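Local coordinates for protein digeranylgeranylglycerophospholipid reductase (Sulfolobus acidocaldarius, PDB 4OPC) that reduces every double bond in the geranylgeranyl chains of archaeal membrane lipid precursors, using one bound FAD per subunit, at residues Asp119-Met124 against Leu138-Thr143; Asp349-Phe354 against Glu415-Ile420; Asn360-Tyr365 against Ser405-Leu410. One frame throughout, in Å; residues are numbered along the deposited sequence. Where two conformers were deposited one is given.

Contact 1: Asp119-Met124 against Leu138-Thr143. With FDA (dihydroflavine-adenine dinucleotide), chain B.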
loop_
_atom_site.group_PDB
_atom_site.type_symbol
_atom_site.label_atom_id
_atom_site.label_comp_id
_atom_site.label_asym_id
_atom_site.label_seq_id
_atom_site.Cartn_x
_atom_site.Cartn_y
_atom_site.Cartn_z
ATOM N N ASP A 119 12.537 -16.623 -12.111
ATOM C CA ASP A 119 12.082 -15.425 -12.805
ATOM C C ASP A 119 11.467 -15.798 -14.152
ATOM O O ASP A 119 11.529 -16.963 -14.592
ATOM C CB ASP A 119 13.217 -14.390 -12.959
ATOM C CG ASP A 119 14.258 -14.786 -14.007
ATOM O OD1 ASP A 119 14.454 -15.996 -14.256
ATOM O OD2 ASP A 119 14.913 -13.889 -14.571
ATOM N N LEU A 120 10.887 -14.799 -14.814
ATOM C CA LEU A 120 10.159 -15.003 -16.071
ATOM C C LEU A 120 9.163 -16.165 -15.968
ATOM O O LEU A 120 8.933 -16.890 -16.944
ATOM C CB LEU A 120 11.113 -15.189 -17.258
ATOM C CG LEU A 120 10.682 -14.455 -18.535
ATOM C CD1 LEU A 120 10.746 -12.924 -18.371
ATOM C CD2 LEU A 120 11.494 -14.915 -19.737
ATOM N N THR A 121 8.584 -16.333 -14.783
ATOM C CA THR A 121 7.701 -17.455 -14.512
ATOM C C THR A 121 6.379 -16.960 -13.963
ATOM O O THR A 121 6.345 -16.240 -12.971
ATOM C CB THR A 121 8.352 -18.445 -13.531
ATOM O OG1 THR A 121 9.534 -18.981 -14.134
ATOM C CG2 THR A 121 7.409 -19.609 -13.218
ATOM N N THR A 122 5.296 -17.340 -14.625
ATOM C CA THR A 122 3.971 -16.861 -14.252
ATOM C C THR A 122 3.129 -17.995 -13.682
ATOM O O THR A 122 3.058 -19.090 -14.254
ATOM C CB THR A 122 3.258 -16.269 -15.477
ATOM O OG1 THR A 122 4.047 -15.206 -16.028
ATOM C CG2 THR A 122 1.886 -15.728 -15.098
ATOM N N ALA A 123 2.510 -17.742 -12.535
ATOM C CA ALA A 123 1.503 -18.660 -12.020
ATOM C C ALA A 123 0.231 -18.432 -12.829
ATOM O O ALA A 123 -0.392 -17.370 -12.749
ATOM C CB ALA A 123 1.275 -18.448 -10.531
ATOM N N MET A 124 -0.129 -19.424 -13.634
ATOM C CA MET A 124 -1.205 -19.302 -14.596
ATOM C C MET A 124 -2.554 -19.653 -14.020
ATOM O O MET A 124 -3.556 -19.043 -14.373
ATOM C CB MET A 124 -0.931 -20.192 -15.804
ATOM C CG MET A 124 0.172 -19.652 -16.698
ATOM S SD MET A 124 -0.233 -18.008 -17.373
ATOM C CE MET A 124 1.134 -17.720 -18.502
ATOM N N LEU A 138 2.386 -23.452 -13.288
ATOM C CA LEU A 138 3.320 -22.389 -13.622
ATOM C C LEU A 138 3.786 -22.525 -15.050
ATOM O O LEU A 138 3.979 -23.633 -15.541
ATOM C CB LEU A 138 4.560 -22.479 -12.736
ATOM C CG LEU A 138 4.361 -22.557 -11.221
ATOM C CD1 LEU A 138 5.728 -22.683 -10.578
ATOM C CD2 LEU A 138 3.635 -21.325 -10.703
ATOM N N PHE A 139 4.003 -21.394 -15.703
ATOM C CA PHE A 139 4.684 -21.399 -16.985
ATOM C C PHE A 139 6.002 -20.648 -16.855
ATOM O O PHE A 139 6.021 -19.429 -16.645
ATOM C CB PHE A 139 3.819 -20.794 -18.092
ATOM C CG PHE A 139 4.428 -20.924 -19.449
ATOM C CD1 PHE A 139 5.104 -22.076 -19.799
ATOM C CD2 PHE A 139 4.352 -19.894 -20.360
ATOM C CE1 PHE A 139 5.682 -22.202 -21.047
ATOM C CE2 PHE A 139 4.927 -20.015 -21.601
ATOM C CZ PHE A 139 5.593 -21.167 -21.941
ATOM N N ASN A 140 7.094 -21.400 -16.938
ATOM C CA ASN A 140 8.440 -20.863 -16.833
ATOM C C ASN A 140 8.928 -20.539 -18.236
ATOM O O ASN A 140 9.193 -21.437 -19.024
ATOM C CB ASN A 140 9.338 -21.913 -16.168
ATOM C CG ASN A 140 10.760 -21.431 -15.932
ATOM O OD1 ASN A 140 11.290 -20.600 -16.664
ATOM N ND2 ASN A 140 11.390 -21.971 -14.896
ATOM N N ARG A 141 9.053 -19.249 -18.539
ATOM C CA ARG A 141 9.458 -18.805 -19.870
ATOM C C ARG A 141 10.972 -18.761 -20.087
ATOM O O ARG A 141 11.437 -18.477 -21.187
ATOM C CB ARG A 141 8.830 -17.449 -20.210
ATOM C CG ARG A 141 7.382 -17.549 -20.637
ATOM C CD ARG A 141 6.840 -16.203 -21.068
ATOM N NE ARG A 141 5.530 -16.333 -21.699
ATOM C CZ ARG A 141 4.385 -16.423 -21.032
ATOM N NH1 ARG A 141 4.380 -16.405 -19.703
ATOM N NH2 ARG A 141 3.239 -16.534 -21.694
ATOM N N ARG A 142 11.731 -19.025 -19.030
ATOM C CA ARG A 142 13.179 -19.247 -19.171
ATOM C C ARG A 142 13.445 -20.628 -19.746
ATOM O O ARG A 142 14.200 -20.767 -20.692
ATOM C CB ARG A 142 13.912 -19.140 -17.834
ATOM C CG ARG A 142 13.986 -17.751 -17.224
ATOM C CD ARG A 142 14.539 -16.726 -18.193
ATOM N NE ARG A 142 14.950 -15.514 -17.486
ATOM C CZ ARG A 142 15.496 -14.458 -18.076
ATOM N NH1 ARG A 142 15.664 -14.437 -19.388
ATOM N NH2 ARG A 142 15.870 -13.413 -17.356
ATOM N N THR A 143 12.820 -21.640 -19.152
ATOM C CA THR A 143 13.035 -23.017 -19.572
ATOM C C THR A 143 11.975 -23.482 -20.563
ATOM O O THR A 143 12.066 -24.595 -21.090
ATOM C CB THR A 143 13.015 -23.966 -18.368
ATOM O OG1 THR A 143 11.722 -23.922 -17.757
ATOM C CG2 THR A 143 14.056 -23.554 -17.338
HETATM P PA FDA B . 4.161 -5.242 -6.798
HETATM O O1A FDA B . 3.198 -4.844 -7.847
HETATM O O2A FDA B . 5.356 -4.327 -6.555
HETATM O O5B FDA B . 4.727 -6.682 -7.136
HETATM C C5B FDA B . 3.857 -7.708 -7.655
HETATM C C4B FDA B . 4.720 -8.691 -8.401
HETATM O O4B FDA B . 3.928 -9.837 -8.773
HETATM C C3B FDA B . 5.346 -8.154 -9.693
HETATM O O3B FDA B . 6.769 -8.225 -9.641
HETATM C C2B FDA B . 4.701 -9.011 -10.800
HETATM O O2B FDA B . 5.586 -9.267 -11.879
HETATM C C1B FDA B . 4.355 -10.285 -10.044
HETATM N N9A FDA B . 3.263 -11.094 -10.572
HETATM C C8A FDA B . 1.959 -10.709 -10.761
HETATM N N7A FDA B . 1.172 -11.676 -11.174
HETATM C C5A FDA B . 2.015 -12.775 -11.250
HETATM C C6A FDA B . 1.783 -14.125 -11.575
HETATM N N6A FDA B . 0.577 -14.627 -11.847
HETATM N N1A FDA B . 2.828 -14.972 -11.502
HETATM C C2A FDA B . 4.033 -14.484 -11.188
HETATM N N3A FDA B . 4.365 -13.244 -10.824
HETATM C C4A FDA B . 3.296 -12.439 -10.849
HETATM N N1 FDA B . 4.403 3.189 -1.733
HETATM C C2 FDA B . 5.347 3.654 -0.853
HETATM O O2 FDA B . 5.592 3.061 0.194
HETATM N N3 FDA B . 6.027 4.789 -1.208
HETATM C C4 FDA B . 5.795 5.591 -2.306
HETATM O O4 FDA B . 6.573 6.505 -2.568
HETATM C C4X FDA B . 4.771 5.103 -3.146
HETATM N N5 FDA B . 4.471 5.789 -4.286
HETATM C C5X FDA B . 3.733 5.188 -5.285
HETATM C C6 FDA B . 3.657 5.760 -6.547
HETATM C C7 FDA B . 2.998 5.131 -7.592
HETATM C C7M FDA B . 3.058 5.733 -8.972
HETATM C C8 FDA B . 2.350 3.908 -7.361
HETATM C C8M FDA B . 1.684 3.165 -8.496
HETATM C C9 FDA B . 2.406 3.338 -6.087
HETATM C C9A FDA B . 3.106 3.951 -5.055
HETATM N N10 FDA B . 3.219 3.382 -3.766
HETATM C C10 FDA B . 4.137 3.897 -2.877
HETATM C "C1'" FDA B . 2.624 2.060 -3.450
HETATM C "C2'" FDA B . 3.680 0.945 -3.566
HETATM O "O2'" FDA B . 4.445 1.099 -4.765
HETATM C "C3'" FDA B . 3.006 -0.429 -3.592
HETATM O "O3'" FDA B . 2.057 -0.478 -2.535
HETATM C "C4'" FDA B . 3.947 -1.625 -3.390
HETATM O "O4'" FDA B . 5.094 -1.541 -4.235
HETATM C "C5'" FDA B . 3.227 -2.933 -3.621
HETATM O "O5'" FDA B . 4.158 -4.030 -3.528
HETATM P P FDA B . 3.682 -5.501 -3.900
HETATM O O1P FDA B . 4.843 -6.383 -3.686
HETATM O O2P FDA B . 2.376 -5.858 -3.206
HETATM O O3P FDA B . 3.296 -5.427 -5.452
HETATM O O HOH W 1 6.236 -16.041 -17.536
#
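Residues 121-124 and 138-140 pair antiparallel as the two arms of a beta hairpin, with short axes 4.7 Å apart at closest and N-to-C directions 159° from each other. Thr-122 and Phe-139 are the hydrogen-bonded pair: Phe-139 N reaches Thr-122 O at 2.9 Å, and Thr-122 N returns the bond to Phe-139 O at 3.0 Å. Thr-121 with Asn-140 and Ala-123 with Leu-138 are non-hydrogen-bonded pairs, one on each side of it. Past the regular strand, Arg-141 N still donates to Leu-120 O.

The side chains of Thr-121, Ala-123, Leu-138 and Asn-140 share one face of the sheet. There a methyl of Leu-138, CD2, lies 3.7 Å from Ala-123 CB, and Leu-33 and Val-35 of strand 32-35 touch the same leucine. Asn-140 holds CG anti to its own N (chi1 -177°), which brings OD1 round to accept from Arg-142 N, 2.9 Å away, an Asx turn; Thr-143 N meets the same oxygen from above the amide plane, extending it to an Asx motif. On the other face Met-124 lies alongside Phe-139. At the loop end, Arg-142 NH2 makes a salt bridge to Asp-119 OD2 at 3.0 Å while NE adds weak bonds to both carboxylate oxygens. The two planes are 43° apart, so the grip is skewed, and OD2 also accepts from Trp-40 N.

Thr-121, Thr-122 and Ala-123 belong to the flavin nucleotide pocket. Ala-123 N donates to N1A of the adenine at 3.0 Å, and adenine N6A donates to Ala-123 O at 3.0 Å. Because Ala-123 sits in a non-hydrogen-bonded pair, its N and O point away from Leu-138, and the adenine is therefore recognised by a donor-acceptor pair of main-chain groups.

Contact 2: Asp349-Phe354 against Glu415-Ile420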
loop_
_atom_site.group_PDB
_atom_site.type_symbol
_atom_site.label_atom_id
_atom_site.label_comp_id
_atom_site.label_asym_id
_atom_site.label_seq_id
_atom_site.Cartn_x
_atom_site.Cartn_y
_atom_site.Cartn_z
ATOM N N ASP A 349 -9.401 4.732 5.904
ATOM C CA ASP A 349 -10.298 4.547 4.759
ATOM C C ASP A 349 -11.465 5.544 4.897
ATOM O O ASP A 349 -11.861 6.202 3.934
ATOM C CB ASP A 349 -10.741 3.066 4.726
ATOM C CG ASP A 349 -11.457 2.645 3.446
ATOM O OD1 ASP A 349 -11.851 3.500 2.619
ATOM O OD2 ASP A 349 -11.660 1.423 3.295
ATOM N N ILE A 350 -11.988 5.696 6.111
ATOM C CA ILE A 350 -13.016 6.698 6.410
ATOM C C ILE A 350 -12.473 8.110 6.192
ATOM O O ILE A 350 -13.088 8.946 5.515
ATOM C CB ILE A 350 -13.497 6.577 7.879
ATOM C CG1 ILE A 350 -14.278 5.278 8.088
ATOM C CG2 ILE A 350 -14.354 7.763 8.267
ATOM C CD1 ILE A 350 -15.622 5.235 7.387
ATOM N N PHE A 351 -11.306 8.390 6.767
ATOM C CA PHE A 351 -10.734 9.728 6.699
ATOM C C PHE A 351 -10.456 10.145 5.251
ATOM O O PHE A 351 -10.782 11.270 4.853
ATOM C CB PHE A 351 -9.486 9.801 7.594
ATOM C CG PHE A 351 -8.985 11.194 7.854
ATOM C CD1 PHE A 351 -9.851 12.224 8.192
ATOM C CD2 PHE A 351 -7.631 11.461 7.814
ATOM C CE1 PHE A 351 -9.369 13.503 8.439
ATOM C CE2 PHE A 351 -7.151 12.737 8.066
ATOM C CZ PHE A 351 -8.029 13.751 8.392
ATOM N N ARG A 352 -9.906 9.228 4.454
ATOM C CA ARG A 352 -9.680 9.474 3.032
ATOM C C ARG A 352 -10.939 9.944 2.295
ATOM O O ARG A 352 -10.878 10.853 1.464
ATOM C CB ARG A 352 -9.140 8.199 2.350
ATOM C CG ARG A 352 -9.486 8.124 0.860
ATOM C CD ARG A 352 -9.144 6.806 0.219
ATOM N NE ARG A 352 -10.121 5.740 0.455
ATOM C CZ ARG A 352 -11.109 5.434 -0.382
ATOM N NH1 ARG A 352 -11.259 6.124 -1.497
ATOM N NH2 ARG A 352 -11.910 4.406 -0.136
ATOM N N ARG A 353 -12.061 9.294 2.563
ATOM C CA ARG A 353 -13.307 9.601 1.868
ATOM C C ARG A 353 -13.715 11.038 2.134
ATOM O O ARG A 353 -14.162 11.757 1.240
ATOM C CB ARG A 353 -14.400 8.637 2.319
ATOM C CG ARG A 353 -14.180 7.220 1.833
ATOM C CD ARG A 353 -14.989 6.221 2.643
ATOM N NE ARG A 353 -14.472 4.881 2.395
ATOM C CZ ARG A 353 -15.148 3.901 1.806
ATOM N NH1 ARG A 353 -16.411 4.072 1.440
ATOM N NH2 ARG A 353 -14.561 2.734 1.606
ATOM N N PHE A 354 -13.551 11.467 3.378
ATOM C CA PHE A 354 -13.771 12.846 3.744
ATOM C C PHE A 354 -12.823 13.793 2.994
ATOM O O PHE A 354 -13.269 14.759 2.371
ATOM C CB PHE A 354 -13.612 12.969 5.264
ATOM C CG PHE A 354 -13.612 14.379 5.786
ATOM C CD1 PHE A 354 -14.776 15.142 5.801
ATOM C CD2 PHE A 354 -12.445 14.931 6.289
ATOM C CE1 PHE A 354 -14.761 16.437 6.318
ATOM C CE2 PHE A 354 -12.427 16.219 6.800
ATOM C CZ PHE A 354 -13.584 16.968 6.817
ATOM N N GLU A 415 -15.867 10.430 14.747
ATOM C CA GLU A 415 -16.709 9.425 15.387
ATOM C C GLU A 415 -16.738 8.146 14.560
ATOM O O GLU A 415 -16.626 7.049 15.107
ATOM C CB GLU A 415 -18.129 9.964 15.598
ATOM C CG GLU A 415 -18.223 11.042 16.672
ATOM C CD GLU A 415 -19.532 11.814 16.629
ATOM O OE1 GLU A 415 -20.345 11.579 15.709
ATOM O OE2 GLU A 415 -19.743 12.664 17.518
ATOM N N SER A 416 -16.894 8.284 13.247
ATOM C CA SER A 416 -16.919 7.116 12.369
ATOM C C SER A 416 -15.566 6.407 12.355
ATOM O O SER A 416 -15.506 5.172 12.324
ATOM C CB SER A 416 -17.327 7.506 10.943
ATOM O OG SER A 416 -18.695 7.880 10.907
ATOM N N MET A 417 -14.478 7.178 12.364
ATOM C CA MET A 417 -13.138 6.599 12.464
ATOM C C MET A 417 -12.958 5.756 13.718
ATOM O O MET A 417 -12.466 4.629 13.649
ATOM C CB MET A 417 -12.060 7.683 12.400
ATOM C CG MET A 417 -11.983 8.395 11.046
ATOM S SD MET A 417 -10.906 9.841 11.044
ATOM C CE MET A 417 -9.315 9.105 11.401
ATOM N N LYS A 418 -13.353 6.303 14.858
ATOM C CA LYS A 418 -13.265 5.582 16.117
ATOM C C LYS A 418 -14.099 4.307 16.062
ATOM O O LYS A 418 -13.653 3.247 16.497
ATOM C CB LYS A 418 -13.728 6.489 17.265
ATOM C CG LYS A 418 -13.730 5.833 18.638
ATOM C CD LYS A 418 -14.026 6.866 19.722
ATOM C CE LYS A 418 -14.226 6.209 21.081
ATOM N NZ LYS A 418 -13.102 5.293 21.424
ATOM N N LYS A 419 -15.298 4.411 15.494
ATOM C CA LYS A 419 -16.203 3.273 15.390
ATOM C C LYS A 419 -15.620 2.139 14.546
ATOM O O LYS A 419 -15.661 0.971 14.941
ATOM C CB LYS A 419 -17.550 3.703 14.807
ATOM C CG LYS A 419 -18.513 2.547 14.629
ATOM C CD LYS A 419 -19.958 3.002 14.573
ATOM C CE LYS A 419 -20.899 1.803 14.636
ATOM N NZ LYS A 419 -22.331 2.205 14.601
ATOM N N ILE A 420 -15.091 2.471 13.377
ATOM C CA ILE A 420 -14.516 1.434 12.538
ATOM C C ILE A 420 -13.239 0.867 13.173
ATOM O O ILE A 420 -13.000 -0.336 13.107
ATOM C CB ILE A 420 -14.337 1.901 11.072
ATOM C CG1 ILE A 420 -14.292 0.701 10.123
ATOM C CG2 ILE A 420 -13.109 2.784 10.920
ATOM C CD1 ILE A 420 -14.270 1.093 8.655
#
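Ile-350 and Met-417 mark the nearest approach in an antiparallel helix pair, where helix 332-357 runs beside helix 410-425. Over the short segments the axes come within 9.3 Å and their directions differ by 156°; Ile-350 CA and Met-417 CA are 6.1 Å apart. No hydrogen bond crosses, so apolar side chains carry the contact.

Ile-350 points into the interface, and it and Met-417 slide past each other in opposite senses, Ile-350 CG2 touching Met-417 CG at 3.7 Å. The same methyl meets Ser-416 CB, whereas Ile-350 CG1 lies 4.0 Å from Ile-420 CG2, one turn further on. Since Ile-350 was modelled in two conformers, its side-chain contacts hold for one of them.

Beyond CG the methionine passes to the flank of Phe-351, with SD 3.7 Å from Phe-351 CB. A bend at the last torsion (chi3 63°) turns the methyl back, leaving Met-417 CE 3.9 Å from that CB. The sulfur stands 4.6 Å from the centroid of the Phe-351 ring and 45° off its normal, an oblique Met-aromatic contact.

The charged side chains of Asp-349, Arg-352 and Arg-353 are engaged away from this seam. Asp-349 OD1 accepts three N-H groups, side-on from NE and NH2 of Arg-353 and from Arg-352 NH2. The second oxygen of Asp-349 pairs with Arg-274, and Arg-352 also has a salt bridge to Asp-182.

Helix 332-357 borders the bound phosphatidylglycerol: the side chain of Phe-351, which also touches Val-297 of a loop, is about 5 Å from the lipid at nearest atoms, and Arg-352 touches it. Helix 434-452 closes over the helix pair, laying Leu-445 and Phe-448 on Ile-350 and bringing Phe-448 to Ser-416 as well.

Contact 3: Asn360-Tyr365 against Ser405-Leu410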
loop_
_atom_site.group_PDB
_atom_site.type_symbol
_atom_site.label_atom_id
_atom_site.label_comp_id
_atom_site.label_asym_id
_atom_site.label_seq_id
_atom_site.Cartn_x
_atom_site.Cartn_y
_atom_site.Cartn_z
ATOM N N ASN A 360 -10.794 22.789 -2.801
ATOM C CA ASN A 360 -9.561 23.539 -2.605
ATOM C C ASN A 360 -9.755 24.651 -1.579
ATOM O O ASN A 360 -8.881 24.887 -0.755
ATOM C CB ASN A 360 -9.021 24.115 -3.919
ATOM C CG ASN A 360 -8.223 23.108 -4.705
ATOM O OD1 ASN A 360 -7.920 22.022 -4.211
ATOM N ND2 ASN A 360 -7.872 23.458 -5.928
ATOM N N ASP A 361 -10.897 25.337 -1.627
ATOM C CA ASP A 361 -11.146 26.416 -0.670
ATOM C C ASP A 361 -11.161 25.867 0.752
ATOM O O ASP A 361 -10.639 26.509 1.666
ATOM C CB ASP A 361 -12.464 27.148 -0.962
ATOM C CG ASP A 361 -12.382 28.048 -2.185
ATOM O OD1 ASP A 361 -11.262 28.413 -2.608
ATOM O OD2 ASP A 361 -13.454 28.399 -2.723
ATOM N N ASP A 362 -11.756 24.689 0.932
ATOM C CA ASP A 362 -11.790 24.041 2.251
ATOM C C ASP A 362 -10.389 23.743 2.774
ATOM O O ASP A 362 -10.086 23.991 3.948
ATOM C CB ASP A 362 -12.532 22.709 2.210
ATOM C CG ASP A 362 -14.011 22.846 1.973
ATOM O OD1 ASP A 362 -14.604 23.877 2.345
ATOM O OD2 ASP A 362 -14.590 21.868 1.455
ATOM N N ILE A 363 -9.551 23.184 1.911
ATOM C CA ILE A 363 -8.205 22.795 2.306
ATOM C C ILE A 363 -7.335 24.025 2.569
ATOM O O ILE A 363 -6.623 24.087 3.577
ATOM C CB ILE A 363 -7.583 21.885 1.256
ATOM C CG1 ILE A 363 -8.487 20.661 1.066
ATOM C CG2 ILE A 363 -6.168 21.466 1.681
ATOM C CD1 ILE A 363 -8.254 19.888 -0.230
ATOM N N ASN A 364 -7.410 25.020 1.686
ATOM C CA ASN A 364 -6.698 26.272 1.916
ATOM C C ASN A 364 -7.065 26.905 3.254
ATOM O O ASN A 364 -6.194 27.358 3.998
ATOM C CB ASN A 364 -6.985 27.280 0.799
ATOM C CG ASN A 364 -6.287 26.919 -0.498
ATOM O OD1 ASN A 364 -5.212 26.313 -0.489
ATOM N ND2 ASN A 364 -6.882 27.296 -1.617
ATOM N N TYR A 365 -8.363 26.958 3.539
ATOM C CA TYR A 365 -8.854 27.568 4.766
ATOM C C TYR A 365 -8.413 26.782 5.992
ATOM O O TYR A 365 -7.899 27.361 6.953
ATOM C CB TYR A 365 -10.374 27.636 4.711
ATOM C CG TYR A 365 -11.005 28.347 5.872
ATOM C CD1 TYR A 365 -11.082 29.731 5.895
ATOM C CD2 TYR A 365 -11.541 27.637 6.939
ATOM C CE1 TYR A 365 -11.679 30.399 6.957
ATOM C CE2 TYR A 365 -12.137 28.292 8.002
ATOM C CZ TYR A 365 -12.196 29.664 8.005
ATOM O OH TYR A 365 -12.791 30.319 9.060
ATOM N N SER A 405 -19.815 24.218 4.078
ATOM C CA SER A 405 -18.571 23.474 3.950
ATOM C C SER A 405 -18.650 22.093 4.581
ATOM O O SER A 405 -19.199 21.919 5.672
ATOM C CB SER A 405 -17.415 24.247 4.580
ATOM O OG SER A 405 -16.231 23.466 4.546
ATOM N N LEU A 406 -18.081 21.110 3.897
ATOM C CA LEU A 406 -17.955 19.774 4.463
ATOM C C LEU A 406 -17.032 19.750 5.682
ATOM O O LEU A 406 -17.047 18.798 6.444
ATOM C CB LEU A 406 -17.482 18.766 3.409
ATOM C CG LEU A 406 -18.557 18.272 2.438
ATOM C CD1 LEU A 406 -17.993 17.190 1.526
ATOM C CD2 LEU A 406 -19.777 17.755 3.185
ATOM N N LEU A 407 -16.242 20.803 5.883
ATOM C CA LEU A 407 -15.353 20.834 7.042
ATOM C C LEU A 407 -16.116 20.668 8.351
ATOM O O LEU A 407 -15.584 20.116 9.306
ATOM C CB LEU A 407 -14.570 22.141 7.090
ATOM C CG LEU A 407 -13.467 22.271 6.041
ATOM C CD1 LEU A 407 -12.968 23.709 6.082
ATOM C CD2 LEU A 407 -12.343 21.275 6.292
ATOM N N PHE A 408 -17.359 21.140 8.392
ATOM C CA PHE A 408 -18.156 21.079 9.613
ATOM C C PHE A 408 -18.556 19.656 10.001
ATOM O O PHE A 408 -19.127 19.454 11.070
ATOM C CB PHE A 408 -19.398 21.973 9.508
ATOM C CG PHE A 408 -19.083 23.451 9.480
ATOM C CD1 PHE A 408 -18.755 24.128 10.645
ATOM C CD2 PHE A 408 -19.123 24.162 8.287
ATOM C CE1 PHE A 408 -18.464 25.494 10.623
ATOM C CE2 PHE A 408 -18.832 25.525 8.251
ATOM C CZ PHE A 408 -18.502 26.190 9.419
ATOM N N LYS A 409 -18.277 18.685 9.141
ATOM C CA LYS A 409 -18.573 17.288 9.448
ATOM C C LYS A 409 -17.413 16.574 10.113
ATOM O O LYS A 409 -17.471 15.360 10.310
ATOM C CB LYS A 409 -18.988 16.537 8.187
ATOM C CG LYS A 409 -20.403 16.894 7.745
ATOM C CD LYS A 409 -20.728 16.288 6.399
ATOM C CE LYS A 409 -22.180 16.513 6.024
ATOM N NZ LYS A 409 -23.116 15.794 6.942
ATOM N N LEU A 410 -16.372 17.316 10.479
ATOM C CA LEU A 410 -15.141 16.671 10.939
ATOM C C LEU A 410 -15.363 15.886 12.234
ATOM O O LEU A 410 -14.752 14.829 12.438
ATOM C CB LEU A 410 -14.023 17.695 11.126
ATOM C CG LEU A 410 -12.687 17.078 11.561
ATOM C CD1 LEU A 410 -12.181 16.145 10.470
ATOM C CD2 LEU A 410 -11.659 18.148 11.889
HETATM O O HOH W 2 -17.185 21.621 1.215
#
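Asp-362 and Leu-407 slide past each other in opposite directions, each side chain running alongside the other between helix 360-368 and the 3-10 turn 406-409. Leu-407 CG rests 4.0 Å from Asp-362 CB, and one methyl continues toward the helix backbone, placing Leu-407 CD1 3.6 Å from Asp-362 O. The same methyl meets the Tyr-365 ring obliquely, its nearest ring atom being Tyr-365 CD2 at 4.3 Å.

The carboxylate passes beyond the leucine to the start of the turn. Ser-405 OG donates to Asp-362 OD1 at 2.8 Å, coming from well above the carboxylate plane, 59° out of it. With OG held opposite the serine's own N across the CA-CB bond (chi1 175°), the hydroxyl lies beside its carbonyl carbon and can also accept from Leu-407 N, 3.0 Å away with an N-H...O angle of 160°. One hydroxyl thus joins the aspartate to an amide of the turn. A water makes a second link: it donates to Asp-362 OD2 at 2.6 Å and accepts from Leu-406 N at 2.9 Å. Arg-403 forms a salt bridge to Asp-362 OD1, which would probably help keep the acid ionised in its buried setting. With an alanine here, Ser-405 OG would probably lose its acceptor and Arg-403 its carboxylate mate, while the bridging water would be left less firmly placed.

Serine accepting from the backbone N two residues on is an ST turn, here opening a 3-10 segment that leads directly into helix 410-425. The contact ties this entry to helix 360-368 by a direct and a water-mediated route. It lies away from the annotated binding residues, although Leu-407 comes within about 4 Å, at nearest side-chain atoms, of the bound lipid.

Along the chain contact 1 closes before the others open, and contact 3 is nested inside the loop closed by contact 2. Contact 1, in the hairpin of strands 121-129 and 132-140, is on the opposite side of the chain's centre from the other two, its centre 42 Å from that of contact 2 and 51 Å from that of contact 3. Contacts 2 and 3 lie 16 Å apart between centres and share the helical region: helices 332-357 and 360-368 are consecutive, and Phe-354 CE1 packs 3.3 Å from Leu-406 O. The adenine end of the flavin is therefore bound far from this helical region, where helix 332-357 and Leu-407 lie near the bound lipid.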